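Local coordinates for protein phosphoribosylaminoimidazole-succinocarboxamide synthase (Saccharomyces cerevisiae, PDB 2CNQ) that catalyses the ATP-dependent ligation of L-aspartate to carboxyaminoimidazole ribotide, giving SAICAR in de novo purine biosynthesis, at residues L57-E62 and L102-L107; E62-F67 and D233-P238; V20-E25 and V34-I39; I50-I55 and R287-Y292. All blocks are in the same frame, centred on the assembly; numbering follows the deposited sequence. Where two conformers were deposited one is given.

In the fold
Three of the four contacts share helix 53-67. Its first turn and the loop before it meet helix 282-300 in interaction 4, its middle packs on the turn before strand 106-110 in interaction 1, and its end lies against residues 233-238 in interaction 2. The centres of interactions 1 and 2 are about 10 Å apart, and Ser61 OG lies 3.2 Å from Val235 N. Interaction 3, in the hairpin beside strand 106-110, is tied to interaction 1 by a 2.7 Å salt bridge between Arg105 NH1 and Asp37 OD2. Interactions 2 and 3 meet one ADP, at its adenine N7 and its alpha-phosphate respectively, and Glu234 OE2 and Arg21 NH2 join them at 3.0 Å.

Interaction 1. Residues L57-E62 and L102-L107; sequences LTKLSE and LEDRSL
The Leu107 CD2 methyl lies over one face of the Glu62 carboxylate, 3.7 Å from Glu62 CD, while the Asp104 carboxylate is met by Lys59: Lys59 NZ reaches Asp104 OD2 at 2.8 Å, on the anti side and tilted 27° from the carboxylate plane. A bend at chi2 (-59°) carries the lysine chain across to the aspartate, and Lys59 CE passes 3.2 Å from Asp104 O. Between these two points Thr58 faces the other segment. Its methyl CG2 and Leu107 CD2 meet tip to tip at 3.7 Å, and Thr58 CB rests 3.6 Å from Asp104 O. The hydroxyl OG1 is occupied within its own helix, by Gly54 O. The opposing segment is a type II turn, Leu102 to Arg105, that leads into strand 106-110; Ser106 OG secures it by bonding Leu102 O at 2.7 Å. Helix 53-67 thus packs on the entry to an outer strand of the four-stranded antiparallel sheet, where Glu62, Ser106 and Leu107 also line a nucleotide pocket. With one hydrogen bond between the segments, a charged one to the exposed Asp104, the attachment rests largely on methyl and methylene packing.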
# COMPACT_ATOMS: atom_id res chain seq x y z
N LEU A 57 -4.87 4.74 -6.16
CA LEU A 57 -4.69 3.94 -4.96
C LEU A 57 -6.00 3.46 -4.45
O LEU A 57 -6.10 2.36 -3.96
CB LEU A 57 -4.00 4.73 -3.90
CG LEU A 57 -2.66 5.32 -4.25
CD1 LEU A 57 -2.16 6.11 -3.09
CD2 LEU A 57 -1.69 4.29 -4.70
N THR A 58 -7.00 4.31 -4.53
CA THR A 58 -8.30 3.97 -4.06
C THR A 58 -8.88 2.89 -4.89
O THR A 58 -9.32 1.87 -4.40
CB THR A 58 -9.18 5.21 -4.06
OG1 THR A 58 -8.63 6.18 -3.19
CG2 THR A 58 -10.55 4.90 -3.60
N LYS A 59 -8.93 3.12 -6.19
CA LYS A 59 -9.55 2.17 -7.07
C LYS A 59 -8.85 0.84 -7.06
O LYS A 59 -9.46 -0.19 -7.09
CB LYS A 59 -9.55 2.75 -8.47
CG LYS A 59 -10.35 4.03 -8.62
CD LYS A 59 -11.83 3.93 -8.26
CE LYS A 59 -12.45 5.34 -8.27
NZ LYS A 59 -13.94 5.32 -8.26
N LEU A 60 -7.55 0.87 -7.01
CA LEU A 60 -6.81 -0.37 -7.00
C LEU A 60 -7.04 -1.10 -5.70
O LEU A 60 -7.22 -2.28 -5.68
CB LEU A 60 -5.36 -0.11 -7.26
CG LEU A 60 -4.50 -1.33 -7.48
CD1 LEU A 60 -5.08 -2.31 -8.45
CD2 LEU A 60 -3.16 -0.88 -7.93
N SER A 61 -7.05 -0.36 -4.61
CA SER A 61 -7.40 -0.98 -3.36
C SER A 61 -8.74 -1.63 -3.45
O SER A 61 -8.91 -2.74 -2.99
CB SER A 61 -7.45 0.03 -2.25
OG SER A 61 -6.17 0.50 -1.91
N GLU A 62 -9.71 -0.93 -3.99
CA GLU A 62 -11.03 -1.50 -4.10
C GLU A 62 -11.03 -2.75 -4.90
O GLU A 62 -11.70 -3.71 -4.57
CB GLU A 62 -11.99 -0.49 -4.69
CG GLU A 62 -12.28 0.66 -3.77
CD GLU A 62 -13.23 1.57 -4.38
OE1 GLU A 62 -14.44 1.36 -4.16
OE2 GLU A 62 -12.79 2.42 -5.13
N LEU A 102 -12.95 14.85 -3.17
CA LEU A 102 -13.19 13.59 -2.54
C LEU A 102 -13.52 12.50 -3.49
O LEU A 102 -13.26 11.34 -3.22
CB LEU A 102 -14.33 13.75 -1.55
CG LEU A 102 -14.04 14.70 -0.40
CD1 LEU A 102 -15.29 14.88 0.41
CD2 LEU A 102 -12.90 14.19 0.44
N GLU A 103 -14.18 12.81 -4.58
CA GLU A 103 -14.73 11.78 -5.39
C GLU A 103 -13.62 10.93 -5.97
O GLU A 103 -12.58 11.41 -6.36
CB GLU A 103 -15.61 12.36 -6.47
CG GLU A 103 -14.87 13.21 -7.47
CD GLU A 103 -15.77 14.02 -8.34
OE1 GLU A 103 -16.99 13.83 -8.31
OE2 GLU A 103 -15.25 14.88 -9.06
N ASP A 104 -13.89 9.64 -6.00
CA ASP A 104 -13.04 8.62 -6.58
C ASP A 104 -11.78 8.35 -5.84
O ASP A 104 -11.07 7.43 -6.21
CB ASP A 104 -12.74 8.91 -8.04
CG ASP A 104 -13.97 8.94 -8.85
OD1 ASP A 104 -14.16 9.91 -9.59
OD2 ASP A 104 -14.74 7.97 -8.73
N ARG A 105 -11.52 9.08 -4.78
CA ARG A 105 -10.30 8.89 -4.04
C ARG A 105 -10.60 8.69 -2.58
O ARG A 105 -9.71 8.76 -1.76
CB ARG A 105 -9.38 10.07 -4.20
CG ARG A 105 -10.00 11.35 -3.75
CD ARG A 105 -9.08 12.50 -3.82
NE ARG A 105 -8.69 12.83 -5.17
CZ ARG A 105 -7.48 12.70 -5.68
NH1 ARG A 105 -6.51 12.16 -5.01
NH2 ARG A 105 -7.23 13.13 -6.89
N SER A 106 -11.84 8.41 -2.24
CA SER A 106 -12.25 8.32 -0.88
C SER A 106 -12.91 7.03 -0.62
O SER A 106 -13.77 6.58 -1.37
CB SER A 106 -13.22 9.44 -0.55
OG SER A 106 -12.61 10.68 -0.70
N LEU A 107 -12.58 6.45 0.51
CA LEU A 107 -13.25 5.28 0.98
C LEU A 107 -13.87 5.60 2.29
O LEU A 107 -13.29 6.25 3.12
CB LEU A 107 -12.28 4.12 1.13
CG LEU A 107 -11.68 3.72 -0.19
CD1 LEU A 107 -10.61 2.72 0.04
CD2 LEU A 107 -12.70 3.15 -1.12

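Interaction 2. Residues E62-F67 and D233-P238; sequences EFWFKF and DEVLTP. With ADP (adenosine-5'-diphosphate), chain B.
Asp233, whose carbonyl oxygen meets the Phe65 ring at its edge, has a carboxylate oxygen held by two groups. Glu234 N reaches Asp233 OD2 at 2.9 Å from above the carboxylate plane, in a nearly straight bond (166°), and Lys217 forms a salt bridge to the same atom. Asp233 N in turn makes a weak bond of 3.1 Å to N7 of the ADP adenine. Two residues on, the Val235 methyls divide between two aromatic side chains. CG1, anti to the backbone N (chi1 -178°), packs 3.5 Å from Trp64 CB, whereas CG2 sits over a face of the Phe65 ring, 3.8 Å from its centroid, in a CH-pi contact. Here the last turns of helix 53-67 lie on an irregular part of the long strand 228-245, just before Asp239, Ser240 and Ser241 of the aminoimidazole ribonucleotide pocket. The indole of Trp64 is sandwiched: Leu236 CB lies over one face, 3.3 Å from the centroid of the five-membered ring, and Phe63 CD1 lies over the opposite face, toward the rim. The side chains of Trp64 and Leu236 cross at about a right angle. With alanine replacing Trp64, a gap is likely to open over Leu236 CB and the Leu236 carbonyl to lose its indole N-H partner. That bond, from Trp64 NE1 to Leu236 O, is 2.9 Å long but weak, being strongly bent (120°). Phe218 of strand 211-223 also touches Val235 and Leu236.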
# COMPACT_ATOMS: atom_id res chain seq x y z
N GLU A 62 -9.71 -0.93 -3.99
CA GLU A 62 -11.03 -1.50 -4.10
C GLU A 62 -11.03 -2.75 -4.90
O GLU A 62 -11.70 -3.71 -4.57
CB GLU A 62 -11.99 -0.49 -4.69
CG GLU A 62 -12.28 0.66 -3.77
CD GLU A 62 -13.23 1.57 -4.38
OE1 GLU A 62 -14.44 1.36 -4.16
OE2 GLU A 62 -12.79 2.42 -5.13
N PHE A 63 -10.25 -2.77 -5.97
CA PHE A 63 -10.14 -3.96 -6.77
C PHE A 63 -9.69 -5.12 -5.93
O PHE A 63 -10.23 -6.20 -5.98
CB PHE A 63 -9.18 -3.73 -7.91
CG PHE A 63 -8.83 -4.98 -8.61
CD1 PHE A 63 -7.71 -5.67 -8.25
CD2 PHE A 63 -9.64 -5.50 -9.59
CE1 PHE A 63 -7.39 -6.86 -8.84
CE2 PHE A 63 -9.33 -6.68 -10.18
CZ PHE A 63 -8.21 -7.37 -9.79
N TRP A 64 -8.64 -4.90 -5.15
CA TRP A 64 -8.11 -5.98 -4.36
C TRP A 64 -9.00 -6.34 -3.22
O TRP A 64 -9.08 -7.50 -2.86
CB TRP A 64 -6.74 -5.65 -3.86
CG TRP A 64 -5.73 -5.57 -4.91
CD1 TRP A 64 -5.07 -4.47 -5.27
CD2 TRP A 64 -5.20 -6.63 -5.71
NE1 TRP A 64 -4.17 -4.76 -6.26
CE2 TRP A 64 -4.21 -6.09 -6.51
CE3 TRP A 64 -5.48 -7.99 -5.81
CZ2 TRP A 64 -3.44 -6.86 -7.36
CZ3 TRP A 64 -4.72 -8.74 -6.66
CH2 TRP A 64 -3.73 -8.18 -7.43
N PHE A 65 -9.65 -5.37 -2.60
CA PHE A 65 -10.58 -5.71 -1.54
C PHE A 65 -11.63 -6.64 -2.07
O PHE A 65 -12.00 -7.58 -1.41
CB PHE A 65 -11.23 -4.46 -0.97
CG PHE A 65 -10.37 -3.69 -0.03
CD1 PHE A 65 -9.82 -4.31 1.07
CD2 PHE A 65 -10.17 -2.34 -0.19
CE1 PHE A 65 -9.08 -3.59 1.96
CE2 PHE A 65 -9.42 -1.63 0.69
CZ PHE A 65 -8.86 -2.26 1.75
N LYS A 66 -12.10 -6.37 -3.27
CA LYS A 66 -13.10 -7.18 -3.87
C LYS A 66 -12.53 -8.53 -4.24
O LYS A 66 -13.18 -9.55 -4.05
CB LYS A 66 -13.63 -6.46 -5.08
CG LYS A 66 -14.72 -7.22 -5.80
CD LYS A 66 -15.26 -6.48 -6.99
CE LYS A 66 -15.93 -5.17 -6.63
NZ LYS A 66 -17.06 -5.29 -5.66
N PHE A 67 -11.32 -8.56 -4.79
CA PHE A 67 -10.67 -9.79 -5.15
C PHE A 67 -10.50 -10.70 -3.97
O PHE A 67 -10.59 -11.91 -4.07
CB PHE A 67 -9.33 -9.46 -5.77
CG PHE A 67 -8.57 -10.64 -6.23
CD1 PHE A 67 -8.89 -11.30 -7.38
CD2 PHE A 67 -7.48 -11.07 -5.53
CE1 PHE A 67 -8.13 -12.38 -7.78
CE2 PHE A 67 -6.74 -12.13 -5.93
CZ PHE A 67 -7.06 -12.78 -7.04
N ASP A 233 -6.45 -0.15 5.34
CA ASP A 233 -5.55 0.68 4.61
C ASP A 233 -5.72 0.50 3.12
O ASP A 233 -6.85 0.49 2.65
CB ASP A 233 -4.12 0.50 5.10
CG ASP A 233 -3.23 1.61 4.72
OD1 ASP A 233 -3.40 2.71 5.27
OD2 ASP A 233 -2.34 1.37 3.88
N GLU A 234 -4.63 0.49 2.41
CA GLU A 234 -4.61 0.24 1.01
C GLU A 234 -4.05 -1.13 0.77
O GLU A 234 -3.34 -1.68 1.57
CB GLU A 234 -3.80 1.28 0.27
CG GLU A 234 -2.33 1.15 0.50
CD GLU A 234 -1.53 2.20 -0.19
OE1 GLU A 234 -0.46 2.53 0.36
OE2 GLU A 234 -1.94 2.68 -1.25
N VAL A 235 -4.38 -1.65 -0.38
CA VAL A 235 -4.03 -3.01 -0.71
C VAL A 235 -3.44 -3.04 -2.09
O VAL A 235 -4.09 -2.64 -3.04
CB VAL A 235 -5.24 -3.91 -0.64
CG1 VAL A 235 -4.82 -5.31 -0.94
CG2 VAL A 235 -5.92 -3.81 0.69
N LEU A 236 -2.23 -3.55 -2.15
CA LEU A 236 -1.57 -3.90 -3.40
C LEU A 236 -1.67 -2.76 -4.38
O LEU A 236 -2.04 -2.91 -5.53
CB LEU A 236 -2.10 -5.21 -3.93
CG LEU A 236 -1.53 -6.37 -3.17
CD1 LEU A 236 -2.41 -7.58 -3.32
CD2 LEU A 236 -0.13 -6.68 -3.65
N THR A 237 -1.24 -1.61 -3.91
CA THR A 237 -1.08 -0.48 -4.77
C THR A 237 0.37 -0.32 -5.06
O THR A 237 1.22 -0.91 -4.45
CB THR A 237 -1.63 0.77 -4.17
OG1 THR A 237 -0.69 1.21 -3.19
CG2 THR A 237 -3.00 0.59 -3.57
N PRO A 238 0.71 0.56 -5.99
CA PRO A 238 2.11 0.75 -6.30
C PRO A 238 2.80 1.59 -5.28
O PRO A 238 4.00 1.70 -5.34
CB PRO A 238 2.10 1.33 -7.71
CG PRO A 238 0.69 1.16 -8.19
CD PRO A 238 -0.14 1.24 -6.96
PB ADP B . 1.03 6.71 6.34
O1B ADP B . 1.29 5.62 5.42
O2B ADP B . 1.26 6.33 7.74
O3B ADP B . 1.70 7.98 6.11
PA ADP B . -1.47 7.07 5.01
O1A ADP B . -1.34 5.84 4.23
O2A ADP B . -1.31 8.36 4.35
O3A ADP B . -0.52 7.02 6.27
O5' ADP B . -2.86 7.13 5.74
C5' ADP B . -3.57 6.01 6.22
C4' ADP B . -3.51 5.99 7.71
O4' ADP B . -4.74 5.40 8.15
C3' ADP B . -2.43 5.12 8.27
O3' ADP B . -2.08 5.54 9.56
C2' ADP B . -3.12 3.79 8.39
O2' ADP B . -2.50 2.91 9.27
C1' ADP B . -4.45 4.22 8.88
N9 ADP B . -5.54 3.32 8.65
C8 ADP B . -5.74 2.56 7.58
N7 ADP B . -6.88 1.92 7.61
C5 ADP B . -7.44 2.28 8.78
C6 ADP B . -8.66 1.99 9.42
N6 ADP B . -9.55 1.20 8.87
N1 ADP B . -8.88 2.47 10.64
C2 ADP B . -8.00 3.31 11.18
N3 ADP B . -6.86 3.72 10.64
C4 ADP B . -6.59 3.19 9.45

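Interaction 3. Residues V20-E25 and V34-I39; sequences VRDIYE and VATDRI. With ADP (adenosine-5'-diphosphate), chain B.
Strands 21-25 and 30-35 form a beta hairpin, and Asp22 with Val34 is an antiparallel hydrogen-bonded pair in it, followed by the non-hydrogen-bonded pair Arg21 with Ala35. The packing is tightest where the strands part. Val20 O takes two bonds from Thr36, from opposite faces of its carbonyl plane: the backbone N at 2.9 Å and OG1 at 2.7 Å. The threonine places OG1 there by turning it between its own N and carbonyl carbon (chi1 76°), and OG1 also accepts from Arg38 N in an ST turn. Beside it the Arg38 guanidinium grips Asp22 OD2 end-on with NH1 and NH2, the two flat groups lying only 24° from coplanar; Thr6 and Arg17 hold the other oxygen, OD1. Toward the hairpin turn the contact is looser. Tyr24 CD2 and Val34 CG2 come no closer than 4.4 Å, with the methyl at the ring edge, and the tyrosine hydroxyl bonds Thr6 instead. On the sheet face of Arg21 and Ala35 lies the ADP. Val20 N and Arg21 N both donate to its O2A, at 2.8 and 2.7 Å, while Arg21 NH1 reaches O1A of the same alpha-phosphate at 3.0 Å.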
# COMPACT_ATOMS: atom_id res chain seq x y z
N VAL A 20 -0.09 10.18 2.57
CA VAL A 20 -0.92 10.15 1.40
C VAL A 20 -2.35 10.46 1.69
O VAL A 20 -3.01 11.08 0.88
CB VAL A 20 -0.82 8.75 0.73
CG1 VAL A 20 -1.84 8.59 -0.36
CG2 VAL A 20 0.57 8.59 0.20
N ARG A 21 -2.87 10.02 2.81
CA ARG A 21 -4.26 10.12 3.05
C ARG A 21 -4.60 11.21 4.01
O ARG A 21 -3.86 11.52 4.92
CB ARG A 21 -4.80 8.82 3.54
CG ARG A 21 -4.65 7.82 2.42
CD ARG A 21 -4.66 6.44 2.85
NE ARG A 21 -4.64 5.60 1.71
CZ ARG A 21 -3.58 5.30 1.00
NH1 ARG A 21 -2.37 5.50 1.45
NH2 ARG A 21 -3.77 4.74 -0.18
N ASP A 22 -5.75 11.78 3.78
CA ASP A 22 -6.41 12.69 4.70
C ASP A 22 -7.58 11.92 5.23
O ASP A 22 -8.36 11.39 4.46
CB ASP A 22 -6.88 13.95 4.02
CG ASP A 22 -5.79 14.82 3.53
OD1 ASP A 22 -6.13 15.93 3.05
OD2 ASP A 22 -4.61 14.49 3.62
N ILE A 23 -7.68 11.85 6.53
CA ILE A 23 -8.61 10.94 7.16
C ILE A 23 -9.49 11.75 8.04
O ILE A 23 -8.99 12.42 8.94
CB ILE A 23 -7.88 9.89 7.90
CG1 ILE A 23 -6.90 9.18 6.96
CG2 ILE A 23 -8.86 8.90 8.51
CD1 ILE A 23 -6.04 8.26 7.63
N TYR A 24 -10.77 11.69 7.80
CA TYR A 24 -11.73 12.45 8.56
C TYR A 24 -12.64 11.51 9.30
O TYR A 24 -12.88 10.39 8.87
CB TYR A 24 -12.57 13.30 7.64
CG TYR A 24 -11.77 14.36 6.96
CD1 TYR A 24 -11.66 15.61 7.51
CD2 TYR A 24 -11.11 14.09 5.79
CE1 TYR A 24 -10.93 16.57 6.89
CE2 TYR A 24 -10.37 15.05 5.17
CZ TYR A 24 -10.27 16.27 5.74
OH TYR A 24 -9.55 17.27 5.16
N GLU A 25 -13.22 12.01 10.36
CA GLU A 25 -14.17 11.25 11.12
C GLU A 25 -15.53 11.51 10.63
O GLU A 25 -16.03 12.63 10.71
CB GLU A 25 -14.07 11.65 12.57
CG GLU A 25 -15.18 11.09 13.39
CD GLU A 25 -14.99 11.44 14.82
OE1 GLU A 25 -13.92 11.12 15.41
OE2 GLU A 25 -15.86 12.12 15.34
N VAL A 34 -9.31 9.45 2.58
CA VAL A 34 -9.12 10.12 1.33
C VAL A 34 -7.69 9.98 0.91
O VAL A 34 -6.81 10.45 1.58
CB VAL A 34 -9.47 11.61 1.41
CG1 VAL A 34 -9.46 12.17 0.02
CG2 VAL A 34 -10.81 11.81 2.08
N ALA A 35 -7.46 9.35 -0.22
CA ALA A 35 -6.13 9.27 -0.77
C ALA A 35 -5.92 10.49 -1.60
O ALA A 35 -6.55 10.66 -2.62
CB ALA A 35 -5.94 8.03 -1.56
N THR A 36 -5.05 11.35 -1.15
CA THR A 36 -4.66 12.50 -1.91
C THR A 36 -3.71 12.04 -2.98
O THR A 36 -3.46 10.87 -3.15
CB THR A 36 -4.05 13.57 -1.04
OG1 THR A 36 -2.73 13.20 -0.69
CG2 THR A 36 -4.91 13.89 0.15
N ASP A 37 -3.18 13.01 -3.69
CA ASP A 37 -2.22 12.80 -4.73
C ASP A 37 -0.82 13.02 -4.27
O ASP A 37 0.08 13.04 -5.08
CB ASP A 37 -2.57 13.67 -5.90
CG ASP A 37 -3.83 13.24 -6.55
OD1 ASP A 37 -4.48 14.08 -7.19
OD2 ASP A 37 -4.20 12.07 -6.44
N ARG A 38 -0.62 13.17 -2.98
CA ARG A 38 0.69 13.28 -2.47
C ARG A 38 1.45 12.00 -2.73
O ARG A 38 0.91 10.92 -2.82
CB ARG A 38 0.66 13.54 -0.98
CG ARG A 38 -0.01 14.85 -0.62
CD ARG A 38 0.14 15.19 0.82
NE ARG A 38 -0.42 14.22 1.72
CZ ARG A 38 -1.60 14.31 2.31
NH1 ARG A 38 -1.97 13.42 3.19
NH2 ARG A 38 -2.42 15.29 2.02
N ILE A 39 2.74 12.12 -2.81
CA ILE A 39 3.59 10.96 -2.91
C ILE A 39 4.77 11.19 -2.05
O ILE A 39 5.24 12.30 -1.91
CB ILE A 39 3.96 10.67 -4.36
CG1 ILE A 39 4.71 9.36 -4.49
CG2 ILE A 39 4.73 11.81 -4.97
CD1 ILE A 39 4.81 8.88 -5.91
PB ADP B . 1.03 6.71 6.34
O1B ADP B . 1.29 5.62 5.42
O2B ADP B . 1.26 6.33 7.74
O3B ADP B . 1.70 7.98 6.11
PA ADP B . -1.47 7.07 5.01
O1A ADP B . -1.34 5.84 4.23
O2A ADP B . -1.31 8.36 4.35
O3A ADP B . -0.52 7.02 6.27
O5' ADP B . -2.86 7.13 5.74
C5' ADP B . -3.57 6.01 6.22
C4' ADP B . -3.51 5.99 7.71
O4' ADP B . -4.74 5.40 8.15
C3' ADP B . -2.43 5.12 8.27
O3' ADP B . -2.08 5.54 9.56
C2' ADP B . -3.12 3.79 8.39
O2' ADP B . -2.50 2.91 9.27
C1' ADP B . -4.45 4.22 8.88
N9 ADP B . -5.54 3.32 8.65
C8 ADP B . -5.74 2.56 7.58
N7 ADP B . -6.88 1.92 7.61
C5 ADP B . -7.44 2.28 8.78
C6 ADP B . -8.66 1.99 9.42
N6 ADP B . -9.55 1.20 8.87
N1 ADP B . -8.88 2.47 10.64
C2 ADP B . -8.00 3.31 11.18
N3 ADP B . -6.86 3.72 10.64
C4 ADP B . -6.59 3.19 9.45

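Interaction 4. Residues I50-I55 and R287-Y292; sequences IPEKGI and RTRAKY. With SO4 (sulfate ion), chain J.
Arg289 leaves its helix with CG anti to the backbone N (chi1 -168°) and runs straight out to NE, whereas Glu52 folds at chi2 (81°) to bring its carboxylate to the arginine's end. The outstretched chain delivers NE to Pro51 O, a 2.7 Å hydrogen bond close to the guanidinium plane. Glu52 OE1 receives NH2 on its anti lone pair at 2.8 Å, completing a salt bridge in which the carboxylate and guanidinium planes stand 73° apart. A sulfate, probably from the crystallisation liquor, takes the outer edge: NH1 binds its O3 and NH2 its O4, both at 2.8 Å, with Trp304 as a further donor. In the crystal three acceptor groups hold the guanidinium, two of them from the protein. A leucine in place of Arg289 would probably leave Pro51 O without this donor and the Glu52 carboxylate without its charged mate, free to swing. Nearer the helix, Ile50 CG2 lies alongside the aliphatic part of the arginine, 3.6 Å from Arg289 CB, and Ile50 CD1 touches Thr288. Lys53 packs against Tyr292 with CE 3.6 Å from Tyr292 CE1, and the polar ends of both residues converge on Asp239, a residue of the aminoimidazole ribonucleotide pocket. The type II turn from Ile50 to Lys53 sets Glu52 at the N-cap of helix 53-67. That helix start is thereby fastened to the side of helix 282-300, with helix 261-269 packed against Thr288 and strand 228-245 supplying Asp239.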
# COMPACT_ATOMS: atom_id res chain seq x y z
N ILE A 50 1.20 13.67 -7.70
CA ILE A 50 0.99 12.88 -8.89
C ILE A 50 -0.49 12.94 -9.15
O ILE A 50 -1.26 12.35 -8.42
CB ILE A 50 1.43 11.45 -8.68
CG1 ILE A 50 2.88 11.29 -8.24
CG2 ILE A 50 1.17 10.65 -9.94
CD1 ILE A 50 3.92 11.77 -9.16
N PRO A 51 -0.93 13.67 -10.16
CA PRO A 51 -2.36 13.85 -10.31
C PRO A 51 -3.08 12.54 -10.39
O PRO A 51 -2.71 11.65 -11.14
CB PRO A 51 -2.49 14.63 -11.61
CG PRO A 51 -1.22 15.40 -11.66
CD PRO A 51 -0.17 14.50 -11.09
N GLU A 52 -4.12 12.45 -9.61
CA GLU A 52 -5.00 11.30 -9.55
C GLU A 52 -4.38 10.05 -9.01
O GLU A 52 -5.01 9.04 -8.99
CB GLU A 52 -5.70 11.04 -10.87
CG GLU A 52 -6.60 12.18 -11.28
CD GLU A 52 -5.85 13.31 -11.93
OE1 GLU A 52 -5.09 13.03 -12.87
OE2 GLU A 52 -6.04 14.49 -11.56
N LYS A 53 -3.17 10.12 -8.50
CA LYS A 53 -2.60 8.96 -7.86
C LYS A 53 -3.51 8.44 -6.80
O LYS A 53 -3.64 7.24 -6.65
CB LYS A 53 -1.27 9.36 -7.29
CG LYS A 53 -0.61 8.28 -6.48
CD LYS A 53 0.76 8.72 -6.06
CE LYS A 53 1.36 7.80 -5.05
NZ LYS A 53 0.89 8.10 -3.68
N GLY A 54 -4.11 9.32 -6.02
CA GLY A 54 -4.96 8.86 -4.97
C GLY A 54 -6.18 8.16 -5.45
O GLY A 54 -6.69 7.26 -4.81
N ILE A 55 -6.68 8.57 -6.60
CA ILE A 55 -7.76 7.84 -7.21
C ILE A 55 -7.29 6.44 -7.54
O ILE A 55 -7.94 5.47 -7.29
CB ILE A 55 -8.26 8.57 -8.44
CG1 ILE A 55 -8.89 9.89 -8.01
CG2 ILE A 55 -9.23 7.70 -9.17
CD1 ILE A 55 -9.29 10.75 -9.16
N ARG A 287 6.34 9.94 -15.42
CA ARG A 287 6.79 8.57 -15.50
C ARG A 287 6.27 7.77 -14.33
O ARG A 287 5.92 6.63 -14.47
CB ARG A 287 8.30 8.55 -15.57
CG ARG A 287 8.78 9.00 -16.94
CD ARG A 287 10.24 9.37 -16.95
NE ARG A 287 11.07 8.20 -16.78
CZ ARG A 287 12.38 8.26 -16.56
NH1 ARG A 287 13.00 9.43 -16.49
NH2 ARG A 287 13.06 7.14 -16.41
N THR A 288 6.25 8.39 -13.18
CA THR A 288 5.72 7.72 -12.03
C THR A 288 4.25 7.44 -12.24
O THR A 288 3.78 6.35 -12.01
CB THR A 288 5.89 8.59 -10.80
OG1 THR A 288 7.28 8.79 -10.58
CG2 THR A 288 5.34 7.94 -9.59
N ARG A 289 3.52 8.45 -12.65
CA ARG A 289 2.12 8.31 -12.85
C ARG A 289 1.85 7.19 -13.83
O ARG A 289 0.99 6.37 -13.63
CB ARG A 289 1.55 9.61 -13.35
CG ARG A 289 0.05 9.63 -13.33
CD ARG A 289 -0.43 10.97 -13.79
NE ARG A 289 -1.86 11.11 -13.69
CZ ARG A 289 -2.72 10.78 -14.62
NH1 ARG A 289 -2.33 10.26 -15.75
NH2 ARG A 289 -4.00 10.98 -14.40
N ALA A 290 2.61 7.18 -14.90
CA ALA A 290 2.37 6.20 -15.93
C ALA A 290 2.69 4.83 -15.46
O ALA A 290 2.03 3.89 -15.83
CB ALA A 290 3.17 6.54 -17.15
N LYS A 291 3.73 4.68 -14.67
CA LYS A 291 4.04 3.37 -14.12
C LYS A 291 2.94 2.89 -13.25
O LYS A 291 2.58 1.73 -13.29
CB LYS A 291 5.34 3.46 -13.35
CG LYS A 291 6.53 3.41 -14.26
CD LYS A 291 7.82 3.72 -13.48
CE LYS A 291 9.06 3.58 -14.30
NZ LYS A 291 9.21 2.24 -14.89
N TYR A 292 2.41 3.76 -12.41
CA TYR A 292 1.34 3.36 -11.53
C TYR A 292 0.16 2.95 -12.35
O TYR A 292 -0.50 1.97 -12.03
CB TYR A 292 0.94 4.49 -10.61
CG TYR A 292 1.77 4.61 -9.37
CD1 TYR A 292 1.15 4.72 -8.16
CD2 TYR A 292 3.15 4.62 -9.40
CE1 TYR A 292 1.87 4.85 -7.00
CE2 TYR A 292 3.87 4.76 -8.25
CZ TYR A 292 3.22 4.89 -7.06
OH TYR A 292 3.98 5.04 -5.96
S SO4 J . -5.09 10.32 -17.94
O1 SO4 J . -4.74 11.65 -18.42
O2 SO4 J . -6.15 9.76 -18.76
O3 SO4 J . -3.90 9.50 -17.92
O4 SO4 J . -5.61 10.42 -16.58